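Local structure of signal recognition particle receptor FtsY (Sulfolobus acidocaldarius, 5L3S) at residues S37-E42 against A259-Y264; D200-L205 against N238-D243. The protein is the receptor of the signal recognition particle, pairing a helical bundle with a P-loop GTPase-type domain in the SRP54-type family. All blocks are in the same frame, centred on the assembly; numbering follows the deposited sequence.

Contact 1: residues S37-E42 against A259-Y264; sequences SDVSYE and ALSLAY
Val39 and Ser261 bring the two backbones nearest, their CA atoms 6.3 Å apart where the turn between helices 20-36 and 41-55 passes helix 258-266. The two methyls of Val39 divide the work. CG1, anti to the backbone N (chi1 -178°), reaches the hydroxyl OG of Ser261 at 3.8 Å, while CG2 meets CD2 of Leu260 at 4.2 Å. A branched, wholly apolar side chain suits this place, since it can lie against two successive helix residues at once.

No direct hydrogen bond joins the segments; a water does. It donates a hydrogen bond to Asp38 O, accepts one from Ser40 N at 3.0 Å, and is hydrogen-bonded to Ser261 OG at 2.7 Å. The short hydroxyl side chain of Ser261 suits the place, since its OG meets the water that the backbone of 37-42 also holds; Ser261 OG and Ser40 N are 3.8 Å apart, too far to bond directly. Ser40 holds the N-cap position of helix 41-55. Two residues earlier, Asp38, with positive phi, is the C-prime residue of the Schellman motif that ends helix 20-36, and its OD1 is hydrogen-bonded to the backbone of the chain of another protein.

Leu260 also packs on Ile47, Ile78 and Phe290, and Ser261 touches Val43 and Leu230, which places the contact between the helical bundle and the GTPase domain. The interface is therefore mixed: Val39 and Leu260 supply a small apolar patch, and beside it one water satisfies a carbonyl, an amide and a hydroxyl of buried residues that make no direct hydrogen bond across the contact.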
loop_
_atom_site.group_PDB
_atom_site.type_symbol
_atom_site.label_atom_id
_atom_site.label_comp_id
_atom_site.label_asym_id
_atom_site.label_seq_id
_atom_site.Cartn_x
_atom_site.Cartn_y
_atom_site.Cartn_z
ATOM N N SER B 37 10.426 10.599 -1.024
ATOM C CA SER B 37 9.035 11.025 -0.976
ATOM C C SER B 37 8.144 10.148 -1.857
ATOM O O SER B 37 6.986 10.485 -2.112
ATOM C CB SER B 37 8.930 12.484 -1.446
ATOM O OG SER B 37 9.560 13.354 -0.519
ATOM N N ASP B 38 8.698 9.032 -2.324
ATOM C CA ASP B 38 8.007 8.127 -3.227
ATOM C C ASP B 38 7.611 8.750 -4.574
ATOM O O ASP B 38 6.623 8.354 -5.194
ATOM C CB ASP B 38 6.805 7.477 -2.514
ATOM C CG ASP B 38 7.247 6.543 -1.389
ATOM O OD1 ASP B 38 8.023 5.610 -1.683
ATOM O OD2 ASP B 38 6.877 6.775 -0.212
ATOM N N VAL B 39 8.394 9.711 -5.053
ATOM C CA VAL B 39 8.323 10.022 -6.470
ATOM C C VAL B 39 9.187 8.969 -7.144
ATOM O O VAL B 39 10.354 8.817 -6.793
ATOM C CB VAL B 39 8.872 11.427 -6.785
ATOM C CG1 VAL B 39 8.721 11.715 -8.260
ATOM C CG2 VAL B 39 8.163 12.457 -5.944
ATOM N N SER B 40 8.624 8.230 -8.094
ATOM C CA SER B 40 9.352 7.109 -8.686
ATOM C C SER B 40 10.647 7.563 -9.348
ATOM O O SER B 40 10.791 8.735 -9.699
ATOM C CB SER B 40 8.481 6.364 -9.696
ATOM O OG SER B 40 8.496 7.023 -10.948
ATOM N N TYR B 41 11.582 6.627 -9.512
ATOM C CA TYR B 41 12.920 6.929 -10.008
ATOM C C TYR B 41 12.873 7.617 -11.369
ATOM O O TYR B 41 13.555 8.628 -11.602
ATOM C CB TYR B 41 13.756 5.646 -10.117
ATOM C CG TYR B 41 15.230 5.893 -10.351
ATOM C CD1 TYR B 41 16.143 5.806 -9.307
ATOM C CD2 TYR B 41 15.712 6.224 -11.619
ATOM C CE1 TYR B 41 17.503 6.038 -9.521
ATOM C CE2 TYR B 41 17.056 6.458 -11.838
ATOM C CZ TYR B 41 17.947 6.364 -10.789
ATOM O OH TYR B 41 19.282 6.598 -11.019
ATOM N N GLU B 42 12.069 7.051 -12.263
ATOM C CA GLU B 42 11.988 7.519 -13.642
ATOM C C GLU B 42 11.411 8.945 -13.746
ATOM O O GLU B 42 11.864 9.749 -14.555
ATOM C CB GLU B 42 11.170 6.525 -14.476
ATOM C CG GLU B 42 11.774 5.103 -14.557
ATOM C CD GLU B 42 11.573 4.247 -13.289
ATOM O OE1 GLU B 42 10.653 4.526 -12.486
ATOM O OE2 GLU B 42 12.349 3.283 -13.099
ATOM N N ALA B 259 1.340 11.648 -6.189
ATOM C CA ALA B 259 0.584 12.817 -6.674
ATOM C C ALA B 259 1.309 13.555 -7.813
ATOM O O ALA B 259 0.702 13.929 -8.821
ATOM C CB ALA B 259 0.300 13.780 -5.523
ATOM N N LEU B 260 2.612 13.756 -7.646
ATOM C CA LEU B 260 3.419 14.419 -8.663
ATOM C C LEU B 260 3.559 13.549 -9.910
ATOM O O LEU B 260 3.429 14.040 -11.036
ATOM C CB LEU B 260 4.806 14.759 -8.096
ATOM C CG LEU B 260 5.827 15.424 -9.021
ATOM C CD1 LEU B 260 5.207 16.615 -9.768
ATOM C CD2 LEU B 260 7.057 15.860 -8.215
ATOM N N SER B 261 3.826 12.257 -9.708
ATOM C CA SER B 261 3.978 11.326 -10.823
ATOM C C SER B 261 2.711 11.224 -11.681
ATOM O O SER B 261 2.787 11.172 -12.905
ATOM C CB SER B 261 4.400 9.943 -10.319
ATOM O OG SER B 261 5.732 9.987 -9.836
ATOM N N LEU B 262 1.560 11.187 -11.019
ATOM C CA LEU B 262 0.263 11.143 -11.687
ATOM C C LEU B 262 0.037 12.351 -12.594
ATOM O O LEU B 262 -0.380 12.211 -13.745
ATOM C CB LEU B 262 -0.846 11.102 -10.645
ATOM C CG LEU B 262 -1.084 9.776 -9.950
ATOM C CD1 LEU B 262 -2.071 9.991 -8.825
ATOM C CD2 LEU B 262 -1.621 8.812 -10.974
ATOM N N ALA B 263 0.302 13.535 -12.060
ATOM C CA ALA B 263 0.154 14.758 -12.832
ATOM C C ALA B 263 1.176 14.800 -13.959
ATOM O O ALA B 263 0.833 15.093 -15.105
ATOM C CB ALA B 263 0.301 15.971 -11.933
ATOM N N TYR B 264 2.429 14.491 -13.635
ATOM C CA TYR B 264 3.513 14.622 -14.602
ATOM C C TYR B 264 3.398 13.605 -15.742
ATOM O O TYR B 264 3.525 13.965 -16.908
ATOM C CB TYR B 264 4.883 14.521 -13.902
ATOM C CG TYR B 264 6.060 14.852 -14.777
ATOM C CD1 TYR B 264 6.700 13.870 -15.522
ATOM C CD2 TYR B 264 6.541 16.156 -14.860
ATOM C CE1 TYR B 264 7.783 14.180 -16.326
ATOM C CE2 TYR B 264 7.618 16.470 -15.651
ATOM C CZ TYR B 264 8.235 15.483 -16.385
ATOM O OH TYR B 264 9.308 15.813 -17.179
HETATM O O HOH W 1 5.627 8.012 -7.970
#

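Contact 2: residues D200-L205 against N238-D243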
loop_
_atom_site.group_PDB
_atom_site.type_symbol
_atom_site.label_atom_id
_atom_site.label_comp_id
_atom_site.label_asym_id
_atom_site.label_seq_id
_atom_site.Cartn_x
_atom_site.Cartn_y
_atom_site.Cartn_z
ATOM N N ASP B 200 -9.717 -11.082 -16.050
ATOM C CA ASP B 200 -11.090 -11.475 -15.750
ATOM C C ASP B 200 -11.769 -10.442 -14.861
ATOM O O ASP B 200 -12.905 -10.057 -15.118
ATOM C CB ASP B 200 -11.133 -12.843 -15.063
ATOM C CG ASP B 200 -10.799 -13.989 -16.005
ATOM O OD1 ASP B 200 -10.913 -13.811 -17.239
ATOM O OD2 ASP B 200 -10.435 -15.077 -15.502
ATOM N N LEU B 201 -11.076 -9.989 -13.817
ATOM C CA LEU B 201 -11.665 -9.006 -12.910
ATOM C C LEU B 201 -11.738 -7.603 -13.520
ATOM O O LEU B 201 -12.663 -6.840 -13.217
ATOM C CB LEU B 201 -10.948 -8.983 -11.553
ATOM C CG LEU B 201 -11.155 -10.199 -10.635
ATOM C CD1 LEU B 201 -10.651 -9.888 -9.235
ATOM C CD2 LEU B 201 -12.633 -10.689 -10.591
ATOM N N VAL B 202 -10.774 -7.264 -14.376
ATOM C CA VAL B 202 -10.848 -6.015 -15.133
ATOM C C VAL B 202 -12.084 -6.038 -16.031
ATOM O O VAL B 202 -12.809 -5.043 -16.144
ATOM C CB VAL B 202 -9.574 -5.760 -15.981
ATOM C CG1 VAL B 202 -9.844 -4.723 -17.058
ATOM C CG2 VAL B 202 -8.426 -5.318 -15.091
ATOM N N GLU B 203 -12.339 -7.184 -16.657
ATOM C CA GLU B 203 -13.564 -7.345 -17.439
ATOM C C GLU B 203 -14.820 -7.214 -16.561
ATOM O O GLU B 203 -15.794 -6.574 -16.965
ATOM C CB GLU B 203 -13.554 -8.668 -18.212
ATOM C CG GLU B 203 -14.837 -8.956 -18.985
ATOM C CD GLU B 203 -15.201 -7.849 -19.966
ATOM O OE1 GLU B 203 -14.284 -7.210 -20.531
ATOM O OE2 GLU B 203 -16.411 -7.619 -20.174
ATOM N N GLU B 204 -14.801 -7.798 -15.362
ATOM C CA GLU B 204 -15.940 -7.638 -14.442
ATOM C C GLU B 204 -16.225 -6.165 -14.140
ATOM O O GLU B 204 -17.379 -5.740 -14.062
ATOM C CB GLU B 204 -15.741 -8.424 -13.139
ATOM C CG GLU B 204 -15.935 -9.922 -13.319
ATOM C CD GLU B 204 -15.999 -10.691 -12.005
ATOM O OE1 GLU B 204 -16.392 -10.107 -10.968
ATOM O OE2 GLU B 204 -15.660 -11.894 -12.016
ATOM N N LEU B 205 -15.166 -5.384 -13.976
ATOM C CA LEU B 205 -15.317 -3.963 -13.701
ATOM C C LEU B 205 -15.887 -3.222 -14.901
ATOM O O LEU B 205 -16.795 -2.420 -14.751
ATOM C CB LEU B 205 -13.973 -3.356 -13.293
ATOM C CG LEU B 205 -13.937 -1.854 -13.033
ATOM C CD1 LEU B 205 -14.892 -1.482 -11.913
ATOM C CD2 LEU B 205 -12.511 -1.472 -12.658
ATOM N N ASN B 238 -5.211 2.774 -18.912
ATOM C CA ASN B 238 -5.236 2.136 -20.227
ATOM C C ASN B 238 -6.351 1.096 -20.398
ATOM O O ASN B 238 -6.938 0.999 -21.467
ATOM C CB ASN B 238 -3.881 1.495 -20.547
ATOM C CG ASN B 238 -2.764 2.518 -20.685
ATOM O OD1 ASN B 238 -2.994 3.666 -21.071
ATOM N ND2 ASN B 238 -1.542 2.100 -20.375
ATOM N N ASN B 239 -6.636 0.317 -19.356
ATOM C CA ASN B 239 -7.622 -0.758 -19.466
ATOM C C ASN B 239 -9.050 -0.335 -19.123
ATOM O O ASN B 239 -10.015 -0.961 -19.562
ATOM C CB ASN B 239 -7.246 -1.942 -18.569
ATOM C CG ASN B 239 -5.905 -2.548 -18.924
ATOM O OD1 ASN B 239 -5.357 -2.292 -19.998
ATOM N ND2 ASN B 239 -5.370 -3.367 -18.018
ATOM N N VAL B 240 -9.177 0.703 -18.308
ATOM C CA VAL B 240 -10.470 1.082 -17.747
ATOM C C VAL B 240 -10.766 2.568 -17.988
ATOM O O VAL B 240 -11.814 2.922 -18.547
ATOM C CB VAL B 240 -10.497 0.788 -16.232
ATOM C CG1 VAL B 240 -11.861 1.132 -15.632
ATOM C CG2 VAL B 240 -10.131 -0.670 -15.950
ATOM N N GLY B 241 -9.827 3.431 -17.583
ATOM C CA GLY B 241 -10.022 4.876 -17.636
ATOM C C GLY B 241 -10.671 5.397 -16.359
ATOM O O GLY B 241 -11.575 4.763 -15.806
ATOM N N TYR B 242 -10.193 6.533 -15.861
ATOM C CA TYR B 242 -10.781 7.154 -14.671
ATOM C C TYR B 242 -10.584 8.667 -14.749
ATOM O O TYR B 242 -9.830 9.159 -15.594
ATOM C CB TYR B 242 -10.183 6.589 -13.379
ATOM C CG TYR B 242 -8.666 6.633 -13.333
ATOM C CD1 TYR B 242 -7.909 5.568 -13.826
ATOM C CD2 TYR B 242 -7.992 7.731 -12.806
ATOM C CE1 TYR B 242 -6.521 5.594 -13.805
ATOM C CE2 TYR B 242 -6.596 7.767 -12.774
ATOM C CZ TYR B 242 -5.871 6.688 -13.275
ATOM O OH TYR B 242 -4.498 6.704 -13.263
ATOM N N ASP B 243 -11.253 9.401 -13.866
ATOM C CA ASP B 243 -11.248 10.865 -13.926
ATOM C C ASP B 243 -10.308 11.495 -12.900
ATOM O O ASP B 243 -9.717 12.547 -13.152
ATOM C CB ASP B 243 -12.661 11.401 -13.706
ATOM C CG ASP B 243 -13.643 10.877 -14.730
ATOM O OD1 ASP B 243 -13.472 11.204 -15.918
ATOM O OD2 ASP B 243 -14.580 10.144 -14.350
#
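Val240 lies against Leu205 with both methyls: CD2 of Leu205 is 4.0 Å from CG1 of Val240 and 4.1 Å from CG2, the two side chains crossing at about a right angle. One turn back along helix 199-212, Val202 adds its CG1, which is 4.2 Å from CG2 of Val240 and 4.1 Å from CB of Asn239. Asn239 thus enters through the aliphatic root of its side chain. Its amide group makes none of these contacts, which suits a polar residue at the partly exposed margin.

With CG anti to the backbone N (chi1 177°), the branch of Leu205 is placed so that CD2 meets both methyls of Val240. Val202 and Leu205, three residues apart, fall on one face of their helix, and the backbone bond from Leu205 N to Leu201 O, 3.0 Å long, belongs to the helix that sets their spacing.

Across the contact, Val240 is the first residue to depart from helical angles after helix 228-239. Gly241 follows with positive phi, a conformation in which the lack of a side chain avoids a clash with the preceding carbonyl oxygen, and the chain runs on into strand 244-248. Farther out, Leu205 and Val240 both rest on Phe107 of strand 102-107, and Leu205 also touches Ile105. Between these segments the contact is van der Waals packing, buried at Val202 and Leu205 and more open at Asn239 and Val240; it joins helix 199-212 to the C-terminal end of helix 228-239 and the turn after it.

How the contacts relate
From the N terminus, the chain passes through 37-42, a turn between two helices of the bundle and the first half of contact 1, and finds its partner 259-264 only after 216 residues that include most of the GTPase domain. Within that long loop lies the whole of contact 2, which closes a much shorter one: from 200-205 through strand 216-222 and helix 228-239 to 238-243. The contacts are thus nested, not crossed. Contact 1 ties bundle to GTPase domain; contact 2 joins helix 199-212 to the end of helix 228-239 inside the latter. Their centres are 22 Å apart, yet their segments touch, with CD2 of Leu262 4.2 Å from OH of Tyr242.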